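Local structure of possible thiol-disulfide isomerase (Cytophaga hutchinsonii, 3HCZ) at residues 24-29 and 66-71; 72-77 and 94-99; 112-117 and 126-131. The protein is of unknown function but, as a thioredoxin-clan protein and possible thiol-disulfide isomerase, may exchange thiols and disulfides. All blocks are in the same frame, centred on the assembly; numbering follows the deposited sequence.

Contact 1 (24-29 and 66-71); sequences RYLYDV and QVYAAN
Y68 reaches out of its strand and meets the 24-29 loop with one face, one side and the hydroxyl of its ring. CG of Y68 is anti to its own backbone N (chi1 -165°), which sends the ring away from the strand and lengthwise into the loop. The hydroxyl ends at the backbone carbonyl of R24. Y68 OH donates to R24 O at 2.7 Å, and the donor lies in the carbonyl plane. The same oxygen sits at the edge of the ring, close to the ring plane. This bond holds the far end of the phenol, while packing by L26 and V29 limits how the ring is turned.

L26 covers one face of that ring. Its CD1 methyl stands 4.0 Å from the centroid of the Y68 ring, 19° off the normal, as a CH-pi contact. The methyl is offset toward the CG end of the ring, 3.8 Å from L26 CD1 to Y68 CG. V29 approaches obliquely: its CG2 is 3.8 Å from Y68 CD1. The other branch of V29 serves a second residue. V29 CG1 packs 4.1 Å from Q66 CB, the two side chains crossing at about a right angle. Q66 bends back at chi2 (60°), and its OE1 accepts the backbone N-H of V67 at 2.8 Å.

The loop backbone here makes a short 3-10 turn, 26-28. L26 and V29 thus bring their methyls to the same tyrosine.

Strand 65-71 is parallel to both its neighbours in the mixed sheet, 33-39 and 92-95. Y68 also packs on T34 and L36 of the first and on L92 and V94 of the second. V67, pointing away from the loop, packs on L53 and W57 of helix 49-60.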
# COMPACT_ATOMS: atom_id res chain seq x y z
N ARG A 24 -2.15 -12.98 3.46
CA ARG A 24 -1.11 -12.54 2.53
C ARG A 24 -0.19 -11.59 3.27
O ARG A 24 -0.43 -10.38 3.29
CB ARG A 24 -1.73 -11.87 1.29
CG ARG A 24 -2.63 -12.78 0.41
CD ARG A 24 -1.87 -13.99 -0.27
NE ARG A 24 -0.54 -13.58 -0.76
CZ ARG A 24 -0.31 -12.85 -1.86
NH1 ARG A 24 0.93 -12.52 -2.16
NH2 ARG A 24 -1.28 -12.46 -2.68
N TYR A 25 0.82 -12.14 3.94
CA TYR A 25 1.73 -11.28 4.72
C TYR A 25 2.51 -10.33 3.84
O TYR A 25 2.96 -10.71 2.74
CB TYR A 25 2.77 -12.05 5.56
CG TYR A 25 2.26 -13.12 6.51
CD1 TYR A 25 0.88 -13.22 6.87
CD2 TYR A 25 3.17 -14.01 7.08
CE1 TYR A 25 0.43 -14.26 7.77
CE2 TYR A 25 2.76 -15.01 7.99
CZ TYR A 25 1.39 -15.12 8.31
OH TYR A 25 1.03 -16.09 9.18
N LEU A 26 2.70 -9.11 4.34
CA LEU A 26 3.48 -8.12 3.59
C LEU A 26 4.86 -8.66 3.18
O LEU A 26 5.29 -8.51 2.00
CB LEU A 26 3.62 -6.81 4.39
CG LEU A 26 4.57 -5.79 3.76
CD1 LEU A 26 4.00 -5.30 2.41
CD2 LEU A 26 4.78 -4.60 4.74
N TYR A 27 5.55 -9.30 4.12
CA TYR A 27 6.89 -9.75 3.87
C TYR A 27 6.97 -10.87 2.82
O TYR A 27 8.04 -11.14 2.24
CB TYR A 27 7.54 -10.22 5.18
CG TYR A 27 8.07 -9.08 6.06
CD1 TYR A 27 7.68 -7.76 5.85
CD2 TYR A 27 8.89 -9.35 7.14
CE1 TYR A 27 8.16 -6.72 6.66
CE2 TYR A 27 9.37 -8.34 7.97
CZ TYR A 27 9.00 -7.03 7.73
OH TYR A 27 9.48 -6.06 8.56
N ASP A 28 5.85 -11.51 2.56
CA ASP A 28 5.80 -12.60 1.58
C ASP A 28 5.53 -12.13 0.15
O ASP A 28 5.61 -12.95 -0.80
CB ASP A 28 4.75 -13.65 2.00
CG ASP A 28 5.19 -14.42 3.23
OD1 ASP A 28 6.41 -14.61 3.38
OD2 ASP A 28 4.34 -14.83 4.05
N VAL A 29 5.27 -10.85 -0.02
CA VAL A 29 5.08 -10.26 -1.33
C VAL A 29 6.43 -10.25 -2.04
O VAL A 29 7.42 -9.83 -1.44
CB VAL A 29 4.49 -8.86 -1.24
CG1 VAL A 29 4.42 -8.22 -2.65
CG2 VAL A 29 3.05 -8.97 -0.62
N GLN A 66 4.09 -4.14 -7.00
CA GLN A 66 2.80 -4.54 -6.43
C GLN A 66 2.29 -3.42 -5.51
O GLN A 66 3.10 -2.69 -4.88
CB GLN A 66 2.92 -5.90 -5.68
CG GLN A 66 1.60 -6.39 -5.00
CD GLN A 66 0.50 -6.58 -6.01
OE1 GLN A 66 -0.18 -5.62 -6.39
NE2 GLN A 66 0.32 -7.82 -6.49
N VAL A 67 0.97 -3.28 -5.39
CA VAL A 67 0.38 -2.43 -4.34
C VAL A 67 -0.25 -3.35 -3.28
O VAL A 67 -1.09 -4.21 -3.60
CB VAL A 67 -0.70 -1.46 -4.87
CG1 VAL A 67 -1.34 -0.65 -3.70
CG2 VAL A 67 -0.13 -0.51 -5.97
N TYR A 68 0.23 -3.18 -2.05
CA TYR A 68 -0.33 -3.86 -0.89
C TYR A 68 -1.35 -2.86 -0.40
O TYR A 68 -1.01 -1.90 0.35
CB TYR A 68 0.80 -4.13 0.13
CG TYR A 68 0.42 -5.14 1.21
CD1 TYR A 68 0.56 -6.51 0.98
CD2 TYR A 68 -0.01 -4.71 2.46
CE1 TYR A 68 0.23 -7.45 1.98
CE2 TYR A 68 -0.33 -5.64 3.48
CZ TYR A 68 -0.21 -7.00 3.22
OH TYR A 68 -0.55 -7.90 4.23
N ALA A 69 -2.60 -3.02 -0.88
CA ALA A 69 -3.62 -2.02 -0.65
C ALA A 69 -4.31 -2.41 0.67
O ALA A 69 -5.17 -3.30 0.70
CB ALA A 69 -4.63 -1.93 -1.81
N ALA A 70 -3.84 -1.79 1.74
CA ALA A 70 -4.21 -2.17 3.13
C ALA A 70 -5.43 -1.35 3.56
O ALA A 70 -5.32 -0.20 4.01
CB ALA A 70 -3.01 -1.93 4.06
N ASN A 71 -6.62 -1.93 3.40
CA ASN A 71 -7.80 -1.28 3.85
C ASN A 71 -7.87 -1.36 5.39
O ASN A 71 -7.62 -2.43 5.95
CB ASN A 71 -9.01 -1.90 3.17
CG ASN A 71 -10.29 -1.34 3.69
OD1 ASN A 71 -10.80 -1.79 4.73
ND2 ASN A 71 -10.85 -0.37 2.97

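Contact 2 (72-77 and 94-99); sequences IERKDE and VRDSKN. With SO4 (sulfate ion), chain C.
R95 and D76 form a side-on salt bridge between the two segments. Both R95 NE (2.9 Å) and R95 NH1 (3.0 Å) donate to one oxygen, D76 OD1. They reach it from the same face of the carboxylate, above its plane, while D76 OD1 stays in the guanidinium plane. The two planes are 69° apart. A second salt bridge runs the other way, from R74 NH1 to D96 OD2, at 2.7 Å and nearly straight (167°). R74 bends at chi2 (-65°), which lays its side chain alongside D96. D96 OD2 also accepts from T101 N, and R74 NH2 binds T101 O.

One backbone carbonyl adds to the grip on R95. R95 NH2 donates to E73 O at 2.9 Å, again in the guanidinium plane. The carbonyl carbon of K75 packs over one guanidinium face, and S97 N over the opposite one. A water bridges the two backbones, from E73 O to D96 N.

The segments lie at the C-terminal ends of two neighbouring parallel strands, 65-71 and 92-95. Helix 77-86 joins those strands in a beta-alpha-beta crossover.

Sulfate binding is a matter of main-chain N-H groups at the start of that helix. D76 N donates to O3 of the chain C sulfate at 2.7 Å, and E77 N donates to O1 of the same ion at 2.8 Å. The ion probably comes from the crystallisation liquor. R74 NH2 makes a salt bridge to another sulfate.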
# COMPACT_ATOMS: atom_id res chain seq x y z
N ILE A 72 -8.13 -0.22 6.05
CA ILE A 72 -8.06 -0.14 7.52
C ILE A 72 -9.37 -0.47 8.24
O ILE A 72 -9.46 -0.28 9.47
CB ILE A 72 -7.49 1.22 7.98
CG1 ILE A 72 -8.43 2.39 7.59
CG2 ILE A 72 -6.11 1.40 7.37
CD1 ILE A 72 -8.21 3.65 8.41
N GLU A 73 -10.38 -0.99 7.54
CA GLU A 73 -11.74 -1.06 8.14
C GLU A 73 -11.88 -2.34 8.92
O GLU A 73 -11.12 -3.28 8.70
CB GLU A 73 -12.81 -1.03 7.04
CG GLU A 73 -12.82 0.31 6.26
CD GLU A 73 -13.86 0.32 5.16
OE1 GLU A 73 -15.08 0.18 5.46
OE2 GLU A 73 -13.47 0.45 3.99
N ARG A 74 -12.88 -2.40 9.81
CA ARG A 74 -13.04 -3.56 10.68
C ARG A 74 -14.19 -4.47 10.28
O ARG A 74 -14.58 -5.35 11.06
CB ARG A 74 -13.17 -3.09 12.15
CG ARG A 74 -11.92 -2.35 12.66
CD ARG A 74 -10.70 -3.32 12.68
NE ARG A 74 -9.46 -2.67 13.09
CZ ARG A 74 -8.27 -3.29 13.04
NH1 ARG A 74 -8.22 -4.58 12.68
NH2 ARG A 74 -7.16 -2.66 13.40
N LYS A 75 -14.77 -4.21 9.11
CA LYS A 75 -15.81 -5.07 8.50
C LYS A 75 -15.49 -5.24 7.01
O LYS A 75 -14.81 -4.40 6.41
CB LYS A 75 -17.19 -4.45 8.63
CG LYS A 75 -17.64 -4.20 10.04
CD LYS A 75 -19.00 -3.52 10.09
CE LYS A 75 -19.34 -3.14 11.54
NZ LYS A 75 -20.82 -3.06 11.76
N ASP A 76 -15.97 -6.33 6.42
CA ASP A 76 -15.74 -6.59 4.99
C ASP A 76 -16.65 -5.81 4.02
O ASP A 76 -16.25 -5.52 2.90
CB ASP A 76 -15.98 -8.08 4.70
CG ASP A 76 -14.95 -8.97 5.33
OD1 ASP A 76 -13.76 -8.67 5.25
OD2 ASP A 76 -15.37 -9.98 5.93
N GLU A 77 -17.89 -5.54 4.41
CA GLU A 77 -18.91 -5.23 3.44
C GLU A 77 -18.60 -4.07 2.50
O GLU A 77 -18.71 -4.22 1.26
CB GLU A 77 -20.26 -5.02 4.11
CG GLU A 77 -21.40 -4.93 3.11
CD GLU A 77 -22.75 -4.84 3.80
OE1 GLU A 77 -23.51 -3.88 3.51
OE2 GLU A 77 -23.04 -5.73 4.64
N VAL A 94 -5.98 -6.12 0.75
CA VAL A 94 -6.03 -6.81 2.02
C VAL A 94 -6.78 -5.99 3.08
O VAL A 94 -6.97 -4.77 2.93
CB VAL A 94 -4.61 -7.21 2.58
CG1 VAL A 94 -3.93 -8.24 1.66
CG2 VAL A 94 -3.68 -5.97 2.76
N ARG A 95 -7.21 -6.69 4.13
CA ARG A 95 -7.85 -6.05 5.28
C ARG A 95 -7.37 -6.82 6.51
O ARG A 95 -6.96 -7.98 6.38
CB ARG A 95 -9.40 -6.11 5.15
CG ARG A 95 -10.12 -5.09 6.04
CD ARG A 95 -11.67 -5.19 5.96
NE ARG A 95 -12.24 -6.48 6.41
CZ ARG A 95 -12.33 -6.86 7.69
NH1 ARG A 95 -12.83 -8.03 7.99
NH2 ARG A 95 -11.85 -6.10 8.68
N ASP A 96 -7.45 -6.21 7.69
CA ASP A 96 -7.05 -6.88 8.93
C ASP A 96 -8.13 -7.74 9.57
O ASP A 96 -8.49 -7.55 10.74
CB ASP A 96 -6.46 -5.82 9.88
CG ASP A 96 -5.76 -6.44 11.09
OD1 ASP A 96 -5.11 -7.52 10.96
OD2 ASP A 96 -5.89 -5.89 12.19
N SER A 97 -8.60 -8.74 8.83
CA SER A 97 -9.75 -9.51 9.24
C SER A 97 -9.42 -10.42 10.43
O SER A 97 -10.32 -10.88 11.13
CB SER A 97 -10.32 -10.37 8.09
OG SER A 97 -9.52 -11.50 7.81
N LYS A 98 -8.14 -10.71 10.63
CA LYS A 98 -7.76 -11.54 11.77
C LYS A 98 -7.14 -10.75 12.92
O LYS A 98 -6.51 -11.35 13.81
CB LYS A 98 -6.83 -12.64 11.32
CG LYS A 98 -7.47 -13.56 10.33
CD LYS A 98 -8.04 -14.74 11.02
CE LYS A 98 -8.55 -15.73 9.97
NZ LYS A 98 -8.28 -17.13 10.36
N ASN A 99 -7.32 -9.43 12.89
CA ASN A 99 -6.97 -8.59 14.01
C ASN A 99 -5.52 -8.68 14.49
O ASN A 99 -5.26 -9.02 15.66
CB ASN A 99 -7.88 -8.94 15.19
CG ASN A 99 -9.30 -8.87 14.80
OD1 ASN A 99 -9.93 -9.92 14.55
ND2 ASN A 99 -9.80 -7.65 14.65
S SO4 C . -19.09 -7.53 7.50
O1 SO4 C . -19.30 -6.38 6.63
O2 SO4 C . -19.52 -8.73 6.79
O3 SO4 C . -17.70 -7.71 7.92
O4 SO4 C . -19.92 -7.37 8.69
O HOH W 1 -8.21 -3.59 8.30

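Contact 3 (112-117 and 126-131); sequences TPVLYV and AKRIGY. With SO4 (sulfate ion), chain D.
The beta hairpin of strands 114-118 and 124-127 holds this contact at an edge of the sheet. V117 and A126 are an antiparallel hydrogen-bonded pair. V117 N donates to A126 O at 3.0 Å, and the return bond, A126 N to V117 O, is weak. Y116 and K127 form the next, non-hydrogen-bonded pair. Past the strand end, R128 N makes a weak bond to L115 O, and a water joins L115 N to I129 O.

Y116 CG lies anti to the carbonyl carbon (chi1 -67°), which brings the ring alongside R128. Ring and guanidinium planes are 79° apart. R128 has two conformers. In the one given, R128 NE donates to Y116 OH, a long bond (3.3 Å, 136°), with the hydroxyl tilted from the guanidinium plane. V114 CG1 lies over the guanidinium in that same conformer. On the other face of the sheet, V117 CB meets A126 CB at 3.8 Å. L115 CD2 packs 3.9 Å from I129 CG1, while V117 CG2 touches I129 CD1. F137 of helix 134-147 covers V117, A126 and I129.

The peptide bond before P113 is cis. A cis-proline leading into the hairpin, with the residue before it (T112) against a cysteine (C43), is characteristic of the thioredoxin fold.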
# COMPACT_ATOMS: atom_id res chain seq x y z
N THR A 112 -6.55 9.12 6.24
CA THR A 112 -6.22 8.24 5.10
C THR A 112 -6.48 9.05 3.81
O THR A 112 -7.22 10.05 3.86
CB THR A 112 -7.09 6.96 5.07
OG1 THR A 112 -8.43 7.30 5.41
CG2 THR A 112 -6.58 5.92 6.06
N PRO A 113 -5.88 8.63 2.66
CA PRO A 113 -5.04 7.44 2.54
C PRO A 113 -3.60 7.82 2.82
O PRO A 113 -3.30 9.04 2.91
CB PRO A 113 -5.22 7.05 1.07
CG PRO A 113 -5.50 8.36 0.34
CD PRO A 113 -5.99 9.36 1.38
N VAL A 114 -2.75 6.82 3.01
CA VAL A 114 -1.34 7.04 3.33
C VAL A 114 -0.51 6.06 2.48
O VAL A 114 -0.84 4.88 2.42
CB VAL A 114 -1.01 6.73 4.78
CG1 VAL A 114 0.50 7.04 5.04
CG2 VAL A 114 -1.87 7.54 5.76
N LEU A 115 0.58 6.54 1.88
CA LEU A 115 1.36 5.72 0.93
C LEU A 115 2.86 5.65 1.32
O LEU A 115 3.49 6.70 1.61
CB LEU A 115 1.20 6.34 -0.48
CG LEU A 115 1.81 5.61 -1.68
CD1 LEU A 115 1.07 6.05 -2.91
CD2 LEU A 115 3.31 5.96 -1.81
N TYR A 116 3.41 4.44 1.36
CA TYR A 116 4.86 4.24 1.51
C TYR A 116 5.37 3.51 0.29
O TYR A 116 4.64 2.71 -0.27
CB TYR A 116 5.18 3.39 2.74
CG TYR A 116 4.84 4.08 4.04
CD1 TYR A 116 5.82 4.80 4.74
CD2 TYR A 116 3.53 4.04 4.58
CE1 TYR A 116 5.51 5.44 5.96
CE2 TYR A 116 3.22 4.70 5.79
CZ TYR A 116 4.22 5.39 6.47
OH TYR A 116 3.97 6.07 7.66
N VAL A 117 6.61 3.76 -0.12
CA VAL A 117 7.20 2.96 -1.17
C VAL A 117 8.29 2.13 -0.48
O VAL A 117 9.12 2.65 0.28
CB VAL A 117 7.83 3.84 -2.30
CG1 VAL A 117 8.42 2.97 -3.41
CG2 VAL A 117 6.74 4.81 -2.87
N ALA A 126 10.47 5.66 0.50
CA ALA A 126 9.68 6.88 0.43
C ALA A 126 8.55 6.82 1.47
O ALA A 126 7.93 5.77 1.68
CB ALA A 126 9.14 7.13 -0.99
N LYS A 127 8.32 7.92 2.18
CA LYS A 127 7.31 7.95 3.27
C LYS A 127 6.22 8.97 2.98
O LYS A 127 6.51 10.14 2.86
CB LYS A 127 7.93 8.41 4.61
CG LYS A 127 9.10 7.59 5.14
CD LYS A 127 9.39 7.99 6.63
CE LYS A 127 10.46 9.05 6.71
NZ LYS A 127 10.98 9.25 8.11
N ARG A 128 4.97 8.51 2.88
CA ARG A 128 3.81 9.40 2.89
C ARG A 128 3.86 10.43 1.77
O ARG A 128 3.57 11.63 1.97
CB ARG A 128 3.67 10.10 4.25
CG ARG A 128 3.31 9.13 5.38
CD ARG A 128 2.94 9.90 6.65
NE ARG A 128 2.51 9.00 7.71
CZ ARG A 128 1.27 8.94 8.19
NH1 ARG A 128 0.31 9.70 7.73
NH2 ARG A 128 1.01 8.09 9.16
N ILE A 129 4.23 9.97 0.58
CA ILE A 129 4.28 10.84 -0.61
C ILE A 129 2.99 10.66 -1.41
O ILE A 129 2.26 9.67 -1.20
CB ILE A 129 5.54 10.58 -1.46
CG1 ILE A 129 5.55 9.13 -1.95
CG2 ILE A 129 6.81 10.84 -0.63
CD1 ILE A 129 6.58 8.91 -3.07
N GLY A 130 2.66 11.58 -2.29
CA GLY A 130 1.37 11.43 -3.00
C GLY A 130 1.59 10.54 -4.20
O GLY A 130 2.69 10.53 -4.78
N TYR A 131 0.54 9.84 -4.64
CA TYR A 131 0.68 9.01 -5.86
C TYR A 131 1.19 9.84 -7.07
O TYR A 131 1.88 9.31 -7.94
CB TYR A 131 -0.67 8.31 -6.21
CG TYR A 131 -1.59 9.24 -6.99
CD1 TYR A 131 -1.49 9.36 -8.37
CD2 TYR A 131 -2.51 10.04 -6.33
CE1 TYR A 131 -2.27 10.21 -9.07
CE2 TYR A 131 -3.33 10.91 -7.03
CZ TYR A 131 -3.19 10.99 -8.40
OH TYR A 131 -4.00 11.85 -9.11
S SO4 D . 2.44 13.76 7.21
O1 SO4 D . 3.88 13.64 6.88
O2 SO4 D . 1.77 14.91 6.62
O3 SO4 D . 1.85 12.55 6.67
O4 SO4 D . 2.17 13.85 8.65
O HOH W 2 0.68 9.39 1.55

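From the N terminus, the 24-29 loop comes first and leads into strand 33-39. Contact 1 closes when the chain has passed helix 49-60 and entered strand 65-71. Contact 2 opens directly after it and closes after helix 77-86, at the end of strand 92-95. Contact 3 follows helix 103-107 and closes the hairpin of strands 114-118 and 124-127. The three are in series, with no nesting or crossing. Contacts 1 and 2 meet in the sheet, where strands 65-71 and 92-95 are neighbours. Contacts 2 and 3 touch where I72 packs on T112. Contacts 1 and 3 do not touch, but both reach the same sheet.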